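Local coordinates for protein receptor-type adenylate cyclase GRESAG 4.3 (Trypanosoma brucei, PDB 1FX4) that converts ATP into cyclic AMP and diphosphate through its magnesium-dependent class III adenylyl cyclase catalytic domain, the part of this membrane protein present here, at residues Q76-L81 against Y214-V219; A118-D121 against R127-N130; G200-R205 against A225-D230. All blocks are in the same frame, centred on the assembly; numbering follows the deposited sequence.

Contact 1. Residues Q76-L81 against Y214-V219; sequences QLAQEL and YQLNAV
Gln79, on helix 71-87, meets Leu216 and Ala218 where strand 211-216 ends: helix-on-sheet packing in the cyclase catalytic domain, away from the magnesium site. The apolar packing comes first. Ala218 CB sits against the helix backbone, 3.7 Å from Gln79 CA and equally near Gln79 O, and touches Gln79 CG. Leu216 points its side chain at the helix; CD2 reaches Gln79 CB at 3.9 Å and, more loosely, Ala78 CB at 4.5 Å.

Second, the NE2 end of the amide abuts a methyl lying only a little off the amide plane. With CG anti to the backbone N (chi1 174°) and the chain extended beyond it, Gln79 runs across the leucine at about a right angle, and its NE2 lies 3.6 Å from Leu216 CD1.

Leu216 also packs on Val75 of the same helix and on Val176 and Met178 of the neighbouring strand, so it belongs to the layer packed between helix and sheet. Asn217 centres an inverse gamma turn that brings Ala218 back onto the helix. Helix 71-87 and the end of strand 211-216 are joined here by van der Waals contact alone, the glutamine offering its aliphatic part and even its amide nitrogen.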
ATOM      1  N   GLN A  76      16.539  -9.437  15.880  1.00 23.33           N
ATOM      2  CA  GLN A  76      15.847 -10.330  16.809  1.00 23.36           C
ATOM      3  C   GLN A  76      14.373 -10.393  16.436  1.00 21.86           C
ATOM      4  O   GLN A  76      13.764 -11.463  16.448  1.00 20.82           O
ATOM      5  CB  GLN A  76      15.925  -9.811  18.242  1.00 25.37           C
ATOM      6  CG  GLN A  76      17.269  -9.930  18.913  1.00 29.76           C
ATOM      7  CD  GLN A  76      17.222  -9.338  20.312  1.00 31.82           C
ATOM      8  OE1 GLN A  76      17.141  -8.119  20.481  1.00 33.80           O
ATOM      9  NE2 GLN A  76      17.213 -10.198  21.318  1.00 33.76           N
ATOM     10  N   LEU A  77      13.796  -9.231  16.133  1.00 20.50           N
ATOM     11  CA  LEU A  77      12.393  -9.173  15.767  1.00 20.20           C
ATOM     12  C   LEU A  77      12.142 -10.043  14.528  1.00 19.68           C
ATOM     13  O   LEU A  77      11.211 -10.840  14.513  1.00 19.90           O
ATOM     14  CB  LEU A  77      11.945  -7.732  15.513  1.00 19.14           C
ATOM     15  CG  LEU A  77      10.451  -7.510  15.194  1.00 19.18           C
ATOM     16  CD1 LEU A  77      10.043  -6.068  15.496  1.00 19.45           C
ATOM     17  CD2 LEU A  77      10.153  -7.841  13.725  1.00 19.96           C
ATOM     18  N   ALA A  78      12.979  -9.888  13.508  1.00 20.04           N
ATOM     19  CA  ALA A  78      12.822 -10.658  12.271  1.00 20.59           C
ATOM     20  C   ALA A  78      12.945 -12.165  12.513  1.00 21.48           C
ATOM     21  O   ALA A  78      12.195 -12.961  11.946  1.00 19.91           O
ATOM     22  CB  ALA A  78      13.835 -10.203  11.237  1.00 20.14           C
ATOM     23  N   GLN A  79      13.894 -12.553  13.358  1.00 21.97           N
ATOM     24  CA  GLN A  79      14.090 -13.959  13.656  1.00 23.20           C
ATOM     25  C   GLN A  79      12.898 -14.507  14.416  1.00 22.94           C
ATOM     26  O   GLN A  79      12.390 -15.579  14.100  1.00 22.34           O
ATOM     27  CB  GLN A  79      15.376 -14.158  14.459  1.00 24.84           C
ATOM     28  CG  GLN A  79      15.569 -15.585  14.929  1.00 28.63           C
ATOM     29  CD  GLN A  79      17.009 -15.858  15.275  1.00 30.84           C
ATOM     30  OE1 GLN A  79      17.338 -16.140  16.430  1.00 34.23           O
ATOM     31  NE2 GLN A  79      17.886 -15.754  14.281  1.00 30.40           N
ATOM     32  N   GLU A  80      12.429 -13.756  15.407  1.00 23.28           N
ATOM     33  CA  GLU A  80      11.294 -14.203  16.194  1.00 24.27           C
ATOM     34  C   GLU A  80      10.031 -14.209  15.343  1.00 22.04           C
ATOM     35  O   GLU A  80       9.142 -15.031  15.547  1.00 20.51           O
ATOM     36  CB  GLU A  80      11.106 -13.330  17.434  1.00 27.58           C
ATOM     37  CG  GLU A  80      10.389 -14.056  18.556  1.00 34.35           C
ATOM     38  CD  GLU A  80      11.077 -15.372  18.941  1.00 37.05           C
ATOM     39  OE1 GLU A  80      10.349 -16.339  19.266  1.00 39.18           O
ATOM     40  OE2 GLU A  80      12.335 -15.439  18.909  1.00 38.98           O
ATOM     41  N   LEU A  81       9.967 -13.307  14.369  1.00 20.77           N
ATOM     42  CA  LEU A  81       8.811 -13.276  13.485  1.00 19.44           C
ATOM     43  C   LEU A  81       8.700 -14.634  12.784  1.00 18.31           C
ATOM     44  O   LEU A  81       7.665 -15.274  12.851  1.00 17.53           O
ATOM     45  CB  LEU A  81       8.940 -12.134  12.471  1.00 19.83           C
ATOM     46  CG  LEU A  81       7.732 -11.858  11.559  1.00 19.45           C
ATOM     47  CD1 LEU A  81       7.893 -10.474  10.949  1.00 18.76           C
ATOM     48  CD2 LEU A  81       7.596 -12.897  10.461  1.00 21.14           C
ATOM     49  N   TYR A 214      22.863 -11.037   3.172  1.00 26.27           N
ATOM     50  CA  TYR A 214      23.071 -12.034   4.224  1.00 24.91           C
ATOM     51  C   TYR A 214      21.733 -12.600   4.671  1.00 23.58           C
ATOM     52  O   TYR A 214      20.835 -11.847   5.041  1.00 23.00           O
ATOM     53  CB  TYR A 214      23.785 -11.417   5.427  1.00 26.53           C
ATOM     54  CG  TYR A 214      25.177 -10.979   5.073  1.00 29.44           C
ATOM     55  CD1 TYR A 214      25.403  -9.747   4.472  1.00 30.05           C
ATOM     56  CD2 TYR A 214      26.257 -11.840   5.253  1.00 30.36           C
ATOM     57  CE1 TYR A 214      26.669  -9.384   4.044  1.00 32.28           C
ATOM     58  CE2 TYR A 214      27.527 -11.487   4.833  1.00 32.60           C
ATOM     59  CZ  TYR A 214      27.726 -10.263   4.225  1.00 32.92           C
ATOM     60  OH  TYR A 214      28.976  -9.928   3.771  1.00 35.08           O
ATOM     61  N   GLN A 215      21.615 -13.928   4.633  1.00 21.93           N
ATOM     62  CA  GLN A 215      20.393 -14.614   5.023  1.00 21.97           C
ATOM     63  C   GLN A 215      20.449 -15.009   6.480  1.00 22.20           C
ATOM     64  O   GLN A 215      21.343 -15.747   6.887  1.00 22.62           O
ATOM     65  CB  GLN A 215      20.196 -15.856   4.157  1.00 21.66           C
ATOM     66  CG  GLN A 215      19.061 -16.765   4.559  1.00 22.36           C
ATOM     67  CD  GLN A 215      19.017 -18.013   3.676  1.00 23.40           C
ATOM     68  OE1 GLN A 215      19.262 -19.135   4.130  1.00 25.37           O
ATOM     69  NE2 GLN A 215      18.728 -17.815   2.414  1.00 20.28           N
ATOM     70  N   LEU A 216      19.501 -14.498   7.259  1.00 22.12           N
ATOM     71  CA  LEU A 216      19.407 -14.817   8.675  1.00 21.72           C
ATOM     72  C   LEU A 216      18.623 -16.126   8.725  1.00 21.35           C
ATOM     73  O   LEU A 216      17.443 -16.172   8.353  1.00 20.68           O
ATOM     74  CB  LEU A 216      18.642 -13.719   9.423  1.00 22.71           C
ATOM     75  CG  LEU A 216      18.352 -13.965  10.908  1.00 24.11           C
ATOM     76  CD1 LEU A 216      19.663 -14.016  11.690  1.00 23.61           C
ATOM     77  CD2 LEU A 216      17.437 -12.869  11.462  1.00 24.43           C
ATOM     78  N   ASN A 217      19.290 -17.188   9.170  1.00 21.46           N
ATOM     79  CA  ASN A 217      18.664 -18.507   9.254  1.00 21.86           C
ATOM     80  C   ASN A 217      17.805 -18.646  10.509  1.00 22.07           C
ATOM     81  O   ASN A 217      18.128 -19.417  11.415  1.00 20.56           O
ATOM     82  CB  ASN A 217      19.744 -19.581   9.215  1.00 23.20           C
ATOM     83  CG  ASN A 217      20.582 -19.499   7.967  1.00 24.26           C
ATOM     84  OD1 ASN A 217      21.816 -19.656   8.008  1.00 26.27           O
ATOM     85  ND2 ASN A 217      19.922 -19.256   6.839  1.00 22.85           N
ATOM     86  N   ALA A 218      16.695 -17.917  10.527  1.00 21.45           N
ATOM     87  CA  ALA A 218      15.771 -17.903  11.656  1.00 22.33           C
ATOM     88  C   ALA A 218      15.155 -19.259  11.954  1.00 22.77           C
ATOM     89  O   ALA A 218      14.908 -19.586  13.108  1.00 22.48           O
ATOM     90  CB  ALA A 218      14.690 -16.868  11.436  1.00 22.06           C
ATOM     91  N   VAL A 219      14.885 -20.034  10.907  1.00 22.43           N
ATOM     92  CA  VAL A 219      14.322 -21.374  11.057  1.00 22.13           C
ATOM     93  C   VAL A 219      15.318 -22.253  10.298  1.00 22.93           C
ATOM     94  O   VAL A 219      15.183 -22.475   9.091  1.00 22.20           O
ATOM     95  CB  VAL A 219      12.915 -21.466  10.406  1.00 22.61           C
ATOM     96  CG1 VAL A 219      12.342 -22.890  10.537  1.00 22.55           C
ATOM     97  CG2 VAL A 219      11.960 -20.457  11.063  1.00 20.97           C
TER

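Contact 2. Residues A118-D121 against R127-N130; sequences ASLD and RLWN. Unlike the reference sequence in segment 118-121: Ser119 (reference His), Leu120 (reference Met).
Helix 122-128 is a short helix following the loop after helix 94-109, and this contact ties the residue leading into it to Leu128 and Trp129, a few residues further on. Leu120, two residues before the helix, points its side chain across to both, and one methyl does all the touching. Leu120 CD1 lies 3.7 Å from Trp129 CD1 and 3.8 Å from Trp129 NE1, so it meets the five-membered ring at its edge, near the ring plane. The same methyl stands 4.3 Å from Leu128 CD1, a looser approach between two branch ends.

The side chains of Leu120 and Trp129 cross at about a right angle. The contact is narrow: the backbones stay well apart, with the nearest CA atoms, those of Leu120 and Leu128, separated by 9.6 Å.

Around the indole, Arg222 and Arg133 make cation-pi contacts and Tyr125 brings a second ring against it. Arg222 also hydrogen-bonds through NE to the carbonyl O of Leu128, which links this part of the chain to the chain beyond strand 211-216. The tryptophan is buried, whereas the two leucines remain partly exposed. Chemically, then, the pairing across these segments is apolar in character, one methyl against the ring edge and against Leu128, while the electrostatic attraction felt by the indole probably comes from the arginines.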
ATOM      1  N   ALA A 118       7.754 -27.849  -1.753  1.00 27.43           N
ATOM      2  CA  ALA A 118       6.791 -28.842  -2.233  1.00 27.94           C
ATOM      3  C   ALA A 118       7.400 -30.238  -2.415  1.00 28.60           C
ATOM      4  O   ALA A 118       6.672 -31.214  -2.555  1.00 29.11           O
ATOM      5  CB  ALA A 118       6.136 -28.375  -3.535  1.00 27.81           C
ATOM      6  N   SER A 119       8.727 -30.332  -2.416  1.00 28.95           N
ATOM      7  CA  SER A 119       9.401 -31.625  -2.558  1.00 29.92           C
ATOM      8  C   SER A 119       9.843 -32.216  -1.222  1.00 30.19           C
ATOM      9  O   SER A 119      10.476 -33.278  -1.184  1.00 30.82           O
ATOM     10  CB  SER A 119      10.595 -31.532  -3.511  1.00 31.21           C
ATOM     11  OG  SER A 119      10.156 -31.369  -4.854  1.00 31.79           O
ATOM     12  N   LEU A 120       9.506 -31.535  -0.129  1.00 28.48           N
ATOM     13  CA  LEU A 120       9.836 -32.024   1.206  1.00 28.17           C
ATOM     14  C   LEU A 120       8.836 -33.108   1.612  1.00 28.44           C
ATOM     15  O   LEU A 120       7.682 -33.074   1.181  1.00 27.82           O
ATOM     16  CB  LEU A 120       9.772 -30.873   2.221  1.00 25.95           C
ATOM     17  CG  LEU A 120      10.738 -29.698   2.003  1.00 25.01           C
ATOM     18  CD1 LEU A 120      10.410 -28.562   2.992  1.00 24.24           C
ATOM     19  CD2 LEU A 120      12.170 -30.156   2.182  1.00 24.21           C
ATOM     20  N   ASP A 121       9.271 -34.084   2.408  1.00 28.93           N
ATOM     21  CA  ASP A 121       8.339 -35.111   2.882  1.00 30.08           C
ATOM     22  C   ASP A 121       7.398 -34.383   3.834  1.00 30.46           C
ATOM     23  O   ASP A 121       7.793 -33.404   4.473  1.00 29.92           O
ATOM     24  CB  ASP A 121       9.054 -36.265   3.614  1.00 29.86           C
ATOM     25  CG  ASP A 121       9.686 -37.270   2.660  1.00 30.03           C
ATOM     26  OD1 ASP A 121      10.437 -38.143   3.124  1.00 29.41           O
ATOM     27  OD2 ASP A 121       9.435 -37.201   1.441  1.00 31.34           O
ATOM     28  N   ARG A 127       7.884 -29.280   9.951  1.00 27.63           N
ATOM     29  CA  ARG A 127       8.840 -28.908  10.972  1.00 27.27           C
ATOM     30  C   ARG A 127       9.475 -27.571  10.546  1.00 25.65           C
ATOM     31  O   ARG A 127       9.969 -26.816  11.398  1.00 24.05           O
ATOM     32  CB  ARG A 127       9.915 -30.012  11.095  1.00 30.55           C
ATOM     33  CG  ARG A 127      10.640 -30.029  12.432  1.00 35.94           C
ATOM     34  CD  ARG A 127       9.704 -30.220  13.628  1.00 39.83           C
ATOM     35  NE  ARG A 127      10.451 -30.210  14.884  1.00 43.71           N
ATOM     36  CZ  ARG A 127      10.263 -29.342  15.879  1.00 46.22           C
ATOM     37  NH1 ARG A 127       9.340 -28.389  15.781  1.00 47.32           N
ATOM     38  NH2 ARG A 127      11.010 -29.424  16.982  1.00 47.25           N
ATOM     39  N   LEU A 128       9.328 -27.229   9.263  1.00 23.04           N
ATOM     40  CA  LEU A 128       9.943 -26.011   8.723  1.00 22.93           C
ATOM     41  C   LEU A 128       9.011 -24.947   8.165  1.00 22.19           C
ATOM     42  O   LEU A 128       9.415 -23.764   8.020  1.00 21.11           O
ATOM     43  CB  LEU A 128      10.894 -26.379   7.580  1.00 22.38           C
ATOM     44  CG  LEU A 128      11.960 -27.421   7.846  1.00 24.41           C
ATOM     45  CD1 LEU A 128      12.668 -27.766   6.540  1.00 23.93           C
ATOM     46  CD2 LEU A 128      12.899 -26.814   8.824  1.00 24.62           C
ATOM     47  N   TRP A 129       7.797 -25.357   7.796  1.00 21.92           N
ATOM     48  CA  TRP A 129       6.840 -24.456   7.203  1.00 21.48           C
ATOM     49  C   TRP A 129       5.473 -24.688   7.797  1.00 21.32           C
ATOM     50  O   TRP A 129       5.023 -25.822   7.897  1.00 21.48           O
ATOM     51  CB  TRP A 129       6.802 -24.720   5.687  1.00 20.58           C
ATOM     52  CG  TRP A 129       8.135 -24.546   5.031  1.00 19.05           C
ATOM     53  CD1 TRP A 129       9.034 -25.528   4.704  1.00 18.98           C
ATOM     54  CD2 TRP A 129       8.725 -23.308   4.620  1.00 19.41           C
ATOM     55  NE1 TRP A 129      10.146 -24.973   4.113  1.00 17.53           N
ATOM     56  CE2 TRP A 129       9.983 -23.610   4.047  1.00 18.45           C
ATOM     57  CE3 TRP A 129       8.309 -21.962   4.669  1.00 18.52           C
ATOM     58  CZ2 TRP A 129      10.834 -22.615   3.528  1.00 17.79           C
ATOM     59  CZ3 TRP A 129       9.155 -20.981   4.151  1.00 17.18           C
ATOM     60  CH2 TRP A 129      10.401 -21.313   3.590  1.00 18.12           C
ATOM     61  N   ASN A 130       4.764 -23.595   8.044  1.00 21.06           N
ATOM     62  CA  ASN A 130       3.428 -23.648   8.598  1.00 20.80           C
ATOM     63  C   ASN A 130       2.777 -22.265   8.576  1.00 20.97           C
ATOM     64  O   ASN A 130       3.269 -21.334   9.208  1.00 22.09           O
ATOM     65  CB  ASN A 130       3.477 -24.150  10.048  1.00 21.51           C
ATOM     66  CG  ASN A 130       2.125 -24.113  10.725  1.00 21.26           C
ATOM     67  OD1 ASN A 130       1.108 -24.486  10.138  1.00 22.69           O
ATOM     68  ND2 ASN A 130       2.103 -23.650  11.965  1.00 21.77           N
TER

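Contact 3. Residues G200-R205 against A225-D230; sequences GATVLR and AALRLD
Thr202, at the end of strand 196-202, uses its two branches on two leucines of the C-terminal tail. Its methyl, CG2, is anti to the backbone N (chi1 -54° for OG1) and runs into the fork of Leu229: CG2 is 3.6 Å from Leu229 CD1 and the same distance from Leu229 CD2, so both methyls of the leucine rest against it. The hydroxyl branch lies beside the backbone N and faces the other leucine, with OG1 3.7 Å from Leu227 CD1. That methyl also comes within 3.8 Å of Thr202 CG2, and the two side chains cross at about a right angle.

Leu229 is not fully relaxed: its chi1 of -86° is displaced from the staggered value and its chi2 of 27° is far from one. In this posture its branch point also closes on the backbone just after the strand, where Leu229 CG lies 3.4 Å from the carbonyl O of Val203. The tail is bent between the leucines by an inverse gamma turn centred on Arg228, with a 2.7 Å bond from Leu229 N to Leu227 O, consistent with both leucines facing the same threonine.

Strand 196-202 is one of the two outermost strands of the main sheet within this chain, and Thr202 also packs on Met213 of its neighbour, strand 211-216. Leu229 rests in addition on Val170 of helix 159-170, whose backbone bonds to that of Arg228, so the tail lies between the end of this helix and the edge of the sheet.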
ATOM      1  N   GLY A 200      25.923 -13.446  -1.055  1.00 34.19           N
ATOM      2  CA  GLY A 200      26.742 -12.766  -2.039  1.00 36.20           C
ATOM      3  C   GLY A 200      26.112 -11.519  -2.636  1.00 37.09           C
ATOM      4  O   GLY A 200      25.003 -11.116  -2.260  1.00 36.86           O
ATOM      5  N   ALA A 201      26.829 -10.922  -3.585  1.00 37.67           N
ATOM      6  CA  ALA A 201      26.399  -9.708  -4.271  1.00 38.49           C
ATOM      7  C   ALA A 201      25.098  -9.924  -5.029  1.00 39.03           C
ATOM      8  O   ALA A 201      24.934 -10.913  -5.759  1.00 39.10           O
ATOM      9  CB  ALA A 201      27.492  -9.224  -5.209  1.00 38.97           C
ATOM     10  N   THR A 202      24.189  -8.970  -4.863  1.00 39.00           N
ATOM     11  CA  THR A 202      22.870  -9.024  -5.470  1.00 39.73           C
ATOM     12  C   THR A 202      22.513  -7.712  -6.157  1.00 40.07           C
ATOM     13  O   THR A 202      22.740  -6.630  -5.611  1.00 39.97           O
ATOM     14  CB  THR A 202      21.818  -9.285  -4.380  1.00 39.92           C
ATOM     15  OG1 THR A 202      22.182 -10.456  -3.642  1.00 40.27           O
ATOM     16  CG2 THR A 202      20.448  -9.461  -4.982  1.00 39.64           C
ATOM     17  N   VAL A 203      21.912  -7.817  -7.334  1.00 40.45           N
ATOM     18  CA  VAL A 203      21.509  -6.643  -8.084  1.00 41.23           C
ATOM     19  C   VAL A 203      20.103  -6.217  -7.684  1.00 41.71           C
ATOM     20  O   VAL A 203      19.156  -6.999  -7.754  1.00 41.92           O
ATOM     21  CB  VAL A 203      21.576  -6.888  -9.603  1.00 41.59           C
ATOM     22  CG1 VAL A 203      21.107  -5.649 -10.364  1.00 42.03           C
ATOM     23  CG2 VAL A 203      23.005  -7.240 -10.012  1.00 41.77           C
ATOM     24  N   LEU A 204      19.995  -4.984  -7.204  1.00 41.61           N
ATOM     25  CA  LEU A 204      18.725  -4.423  -6.780  1.00 41.94           C
ATOM     26  C   LEU A 204      18.299  -3.341  -7.758  1.00 42.39           C
ATOM     27  O   LEU A 204      19.121  -2.531  -8.200  1.00 42.30           O
ATOM     28  CB  LEU A 204      18.856  -3.846  -5.374  1.00 41.55           C
ATOM     29  CG  LEU A 204      18.404  -4.685  -4.180  1.00 41.59           C
ATOM     30  CD1 LEU A 204      18.668  -6.166  -4.377  1.00 40.98           C
ATOM     31  CD2 LEU A 204      19.084  -4.156  -2.940  1.00 40.55           C
ATOM     32  N   ARG A 205      17.012  -3.329  -8.093  1.00 42.99           N
ATOM     33  CA  ARG A 205      16.476  -2.349  -9.034  1.00 43.49           C
ATOM     34  C   ARG A 205      16.678  -0.933  -8.507  1.00 43.49           C
ATOM     35  O   ARG A 205      16.403  -0.646  -7.344  1.00 43.58           O
ATOM     36  CB  ARG A 205      14.986  -2.611  -9.288  1.00 43.74           C
ATOM     37  N   ALA A 225      13.981 -20.221  -2.909  1.00 30.15           N
ATOM     38  CA  ALA A 225      14.236 -20.148  -4.340  1.00 33.29           C
ATOM     39  C   ALA A 225      15.350 -19.118  -4.502  1.00 35.06           C
ATOM     40  O   ALA A 225      15.898 -18.604  -3.505  1.00 35.03           O
ATOM     41  CB  ALA A 225      12.982 -19.689  -5.070  1.00 33.74           C
ATOM     42  N   ALA A 226      15.736 -18.859  -5.746  1.00 36.45           N
ATOM     43  CA  ALA A 226      16.748 -17.847  -6.007  1.00 37.86           C
ATOM     44  C   ALA A 226      16.075 -16.542  -5.554  1.00 38.95           C
ATOM     45  O   ALA A 226      14.853 -16.500  -5.400  1.00 38.77           O
ATOM     46  CB  ALA A 226      17.057 -17.795  -7.499  1.00 38.23           C
ATOM     47  N   LEU A 227      16.849 -15.496  -5.297  1.00 40.41           N
ATOM     48  CA  LEU A 227      16.245 -14.235  -4.869  1.00 42.94           C
ATOM     49  C   LEU A 227      15.323 -13.696  -5.967  1.00 45.46           C
ATOM     50  O   LEU A 227      15.572 -13.923  -7.151  1.00 45.01           O
ATOM     51  CB  LEU A 227      17.325 -13.213  -4.508  1.00 41.58           C
ATOM     52  CG  LEU A 227      18.189 -13.569  -3.294  1.00 41.72           C
ATOM     53  CD1 LEU A 227      19.145 -12.430  -2.977  1.00 41.55           C
ATOM     54  CD2 LEU A 227      17.296 -13.867  -2.084  1.00 40.84           C
ATOM     55  N   ARG A 228      14.240 -13.027  -5.572  1.00 48.74           N
ATOM     56  CA  ARG A 228      13.279 -12.462  -6.530  1.00 52.70           C
ATOM     57  C   ARG A 228      13.842 -11.269  -7.301  1.00 54.82           C
ATOM     58  O   ARG A 228      13.288 -10.170  -7.221  1.00 55.27           O
ATOM     59  CB  ARG A 228      12.014 -11.979  -5.809  1.00 53.70           C
ATOM     60  CG  ARG A 228      11.108 -13.037  -5.221  1.00 55.06           C
ATOM     61  CD  ARG A 228      10.212 -12.424  -4.139  1.00 56.44           C
ATOM     62  NE  ARG A 228       9.541 -11.188  -4.554  1.00 56.97           N
ATOM     63  CZ  ARG A 228       8.232 -11.080  -4.757  1.00 57.71           C
ATOM     64  NH1 ARG A 228       7.448 -12.141  -4.595  1.00 58.02           N
ATOM     65  NH2 ARG A 228       7.699  -9.906  -5.073  1.00 58.05           N
ATOM     66  N   LEU A 229      14.949 -11.450  -8.016  1.00 57.50           N
ATOM     67  CA  LEU A 229      15.505 -10.344  -8.793  1.00 60.37           C
ATOM     68  C   LEU A 229      14.599 -10.148 -10.025  1.00 61.98           C
ATOM     69  O   LEU A 229      13.826 -11.049 -10.382  1.00 62.50           O
ATOM     70  CB  LEU A 229      16.992 -10.597  -9.110  1.00 60.95           C
ATOM     71  CG  LEU A 229      17.957 -10.129  -7.997  1.00 61.61           C
ATOM     72  CD1 LEU A 229      17.287 -10.146  -6.638  1.00 61.91           C
ATOM     73  CD2 LEU A 229      19.220 -10.969  -7.967  1.00 61.90           C
ATOM     74  N   ASP A 230      14.648  -8.962 -10.630  1.00 63.49           N
ATOM     75  CA  ASP A 230      13.766  -8.611 -11.760  1.00 64.88           C
ATOM     76  C   ASP A 230      13.647  -9.448 -13.049  1.00 65.61           C
ATOM     77  O   ASP A 230      12.528  -9.659 -13.521  1.00 65.81           O
ATOM     78  CB  ASP A 230      13.935  -7.136 -12.114  1.00 64.72           C
TER

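In the fold
Contact 1 is the buried one, its centre about 9 Å from the centre of the chain, whereas contacts 2 and 3 lie farther out and are only partly buried. Contacts 1 and 3 work on the same sheet: strands 211-216 and 196-202 are neighbours in it, the first meeting helix 71-87 and the second the C-terminal tail. Contact 2 is local, between the loop leading into helix 122-128 and residues a few positions on, yet it touches contact 1 through Val219 CG1 packing on the carbonyl O of Leu128. All three are van der Waals contacts, but the leucine's partner changes: a glutamine side chain, amide included, in the core, an indole edge, and a threonine at the sheet margin.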